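PDB 3C8U: fructokinase from Silicibacter sp., which probably phosphorylates fructose using ATP, as a P-loop kinase thought to be linked to a fructose transport system. Local coordinates for residues 22-28 against 148-154. Numbering follows the deposited sequence.
Sequences RQLVALS and WDVSIRL
Two neighbouring parallel strands in the central sheet of a P-loop kinase fold meet here: Ala26 N bonds to Val150 O at 2.9 Å, and strand 23-28 leads into the probable Walker A loop. Further along, Ile152 N reaches Ala26 O, Ile152 O accepts Ser28 N, and Ser28 O takes Leu154 N at 2.8 Å. At the entry end a carboxylate stands in for the backbone. With CG beside its own backbone N (chi1 -64°), Asp149 brings OD2 to Leu24 N at 2.9 Å through the anti lone pair, in a nearly straight bond (167°), while Asp149 N returns a bond to Leu24 O. A water bridges OD2 and Arg22 O, and OD1 is held by Gln19. With an alanine in place of Asp149, Leu24 N would probably lose its acceptor, and the water and Gln19 their carboxylate. On one side of the sheet the methyl of Ala26 sits squarely over the Trp148 five-membered ring, 3.4 Å from CB to centroid, a CH-pi contact. On the other, covered by helices 4-14 and 36-48, Leu27 CD1 meets Ile152 CG2 at 3.5 Å. Backbone bonds, the carboxylate at their start and apolar packing on both faces help hold the strand entering the probable phosphate-binding loop.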
loop_
_atom_site.group_PDB
_atom_site.type_symbol
_atom_site.label_atom_id
_atom_site.label_comp_id
_atom_site.label_asym_id
_atom_site.label_seq_id
_atom_site.Cartn_x
_atom_site.Cartn_y
_atom_site.Cartn_z
ATOM N N ARG A 22 -14.720 0.315 12.359
ATOM C CA ARG A 22 -13.388 0.827 12.149
ATOM C C ARG A 22 -13.346 1.598 10.832
ATOM O O ARG A 22 -14.006 1.241 9.847
ATOM C CB ARG A 22 -12.408 -0.347 12.145
ATOM C CG ARG A 22 -11.000 0.057 11.986
ATOM C CD ARG A 22 -10.073 -1.131 12.058
ATOM N NE ARG A 22 -10.010 -1.710 13.392
ATOM C CZ ARG A 22 -10.478 -2.898 13.729
ATOM N NH1 ARG A 22 -11.087 -3.670 12.840
ATOM N NH2 ARG A 22 -10.356 -3.313 14.966
ATOM N N GLN A 23 -12.569 2.665 10.826
ATOM C CA GLN A 23 -12.382 3.497 9.618
ATOM C C GLN A 23 -11.095 3.114 8.893
ATOM O O GLN A 23 -10.105 2.733 9.504
ATOM C CB GLN A 23 -12.443 4.980 9.984
ATOM C CG GLN A 23 -13.902 5.406 10.326
ATOM C CD GLN A 23 -14.032 6.826 10.839
ATOM O OE1 GLN A 23 -14.671 7.647 10.206
ATOM N NE2 GLN A 23 -13.408 7.121 11.972
ATOM N N LEU A 24 -11.193 3.154 7.574
ATOM C CA LEU A 24 -10.085 2.855 6.642
ATOM C C LEU A 24 -9.593 4.082 5.889
ATOM O O LEU A 24 -10.335 4.826 5.243
ATOM C CB LEU A 24 -10.500 1.785 5.647
ATOM C CG LEU A 24 -11.012 0.425 6.174
ATOM C CD1 LEU A 24 -11.096 -0.571 5.013
ATOM C CD2 LEU A 24 -10.095 -0.110 7.186
ATOM N N VAL A 25 -8.298 4.263 5.986
ATOM C CA VAL A 25 -7.590 5.291 5.247
ATOM C C VAL A 25 -6.574 4.647 4.343
ATOM O O VAL A 25 -5.692 3.904 4.787
ATOM C CB VAL A 25 -6.906 6.336 6.203
ATOM C CG1 VAL A 25 -6.055 7.349 5.400
ATOM C CG2 VAL A 25 -7.934 7.066 7.057
ATOM N N ALA A 26 -6.729 4.923 3.053
ATOM C CA ALA A 26 -5.828 4.394 2.010
ATOM C C ALA A 26 -4.688 5.353 1.697
ATOM O O ALA A 26 -4.890 6.550 1.532
ATOM C CB ALA A 26 -6.617 4.073 0.743
ATOM N N LEU A 27 -3.476 4.804 1.661
ATOM C CA LEU A 27 -2.296 5.535 1.173
ATOM C C LEU A 27 -1.742 4.745 0.012
ATOM O O LEU A 27 -1.242 3.638 0.183
ATOM C CB LEU A 27 -1.223 5.684 2.255
ATOM C CG LEU A 27 0.065 6.347 1.702
ATOM C CD1 LEU A 27 -0.215 7.777 1.234
ATOM C CD2 LEU A 27 1.191 6.349 2.719
ATOM N N SER A 28 -1.926 5.295 -1.177
ATOM C CA SER A 28 -1.540 4.640 -2.423
ATOM C C SER A 28 -0.318 5.316 -3.007
ATOM O O SER A 28 -0.267 6.539 -3.185
ATOM C CB SER A 28 -2.671 4.653 -3.449
ATOM O OG SER A 28 -2.561 3.590 -4.387
ATOM N N TRP A 148 -12.834 2.824 1.032
ATOM C CA TRP A 148 -12.011 3.748 1.786
ATOM C C TRP A 148 -12.874 4.864 2.383
ATOM O O TRP A 148 -13.800 5.355 1.739
ATOM C CB TRP A 148 -10.925 4.404 0.930
ATOM C CG TRP A 148 -10.070 3.494 0.049
ATOM C CD1 TRP A 148 -9.605 3.790 -1.183
ATOM C CD2 TRP A 148 -9.620 2.160 0.343
ATOM N NE1 TRP A 148 -8.873 2.740 -1.685
ATOM C CE2 TRP A 148 -8.851 1.729 -0.757
ATOM C CE3 TRP A 148 -9.774 1.303 1.437
ATOM C CZ2 TRP A 148 -8.253 0.472 -0.805
ATOM C CZ3 TRP A 148 -9.173 0.049 1.396
ATOM C CH2 TRP A 148 -8.416 -0.353 0.281
ATOM N N ASP A 149 -12.525 5.299 3.596
ATOM C CA ASP A 149 -13.185 6.460 4.176
ATOM C C ASP A 149 -12.499 7.742 3.776
ATOM O O ASP A 149 -13.137 8.765 3.539
ATOM C CB ASP A 149 -13.322 6.314 5.695
ATOM C CG ASP A 149 -14.208 5.145 6.064
ATOM O OD1 ASP A 149 -15.425 5.159 5.742
ATOM O OD2 ASP A 149 -13.702 4.215 6.708
ATOM N N VAL A 150 -11.175 7.663 3.704
ATOM C CA VAL A 150 -10.328 8.762 3.227
ATOM C C VAL A 150 -9.238 8.113 2.386
ATOM O O VAL A 150 -8.750 7.030 2.696
ATOM C CB VAL A 150 -9.688 9.620 4.371
ATOM C CG1 VAL A 150 -8.820 10.775 3.813
ATOM C CG2 VAL A 150 -10.768 10.153 5.357
ATOM N N SER A 151 -8.898 8.750 1.295
ATOM C CA SER A 151 -7.826 8.255 0.447
ATOM C C SER A 151 -6.796 9.328 0.153
ATOM O O SER A 151 -7.097 10.535 -0.024
ATOM C CB SER A 151 -8.388 7.684 -0.847
ATOM O OG SER A 151 -8.771 8.743 -1.714
ATOM N N ILE A 152 -5.563 8.844 0.144
ATOM C CA ILE A 152 -4.360 9.643 -0.059
ATOM C C ILE A 152 -3.507 9.033 -1.163
ATOM O O ILE A 152 -3.163 7.852 -1.136
ATOM C CB ILE A 152 -3.467 9.718 1.210
ATOM C CG1 ILE A 152 -4.274 10.139 2.435
ATOM C CG2 ILE A 152 -2.236 10.648 0.954
ATOM C CD1 ILE A 152 -3.570 9.929 3.777
ATOM N N ARG A 153 -3.167 9.865 -2.131
ATOM C CA ARG A 153 -2.182 9.501 -3.135
ATOM C C ARG A 153 -0.856 10.155 -2.812
ATOM O O ARG A 153 -0.765 11.363 -2.593
ATOM C CB ARG A 153 -2.632 9.879 -4.540
ATOM C CG ARG A 153 -1.463 9.906 -5.540
ATOM C CD ARG A 153 -1.964 10.183 -6.949
ATOM N NE ARG A 153 -2.638 9.017 -7.479
ATOM C CZ ARG A 153 -3.937 8.949 -7.709
ATOM N NH1 ARG A 153 -4.696 10.028 -7.495
ATOM N NH2 ARG A 153 -4.464 7.813 -8.179
ATOM N N LEU A 154 0.155 9.297 -2.725
ATOM C CA LEU A 154 1.554 9.702 -2.601
ATOM C C LEU A 154 2.105 9.897 -4.014
ATOM O O LEU A 154 2.251 8.969 -4.775
ATOM C CB LEU A 154 2.343 8.659 -1.794
ATOM C CG LEU A 154 3.856 8.824 -1.643
ATOM C CD1 LEU A 154 4.247 10.267 -1.337
ATOM C CD2 LEU A 154 4.388 7.858 -0.561
HETATM O O HOH W 1 -14.853 1.776 7.185
#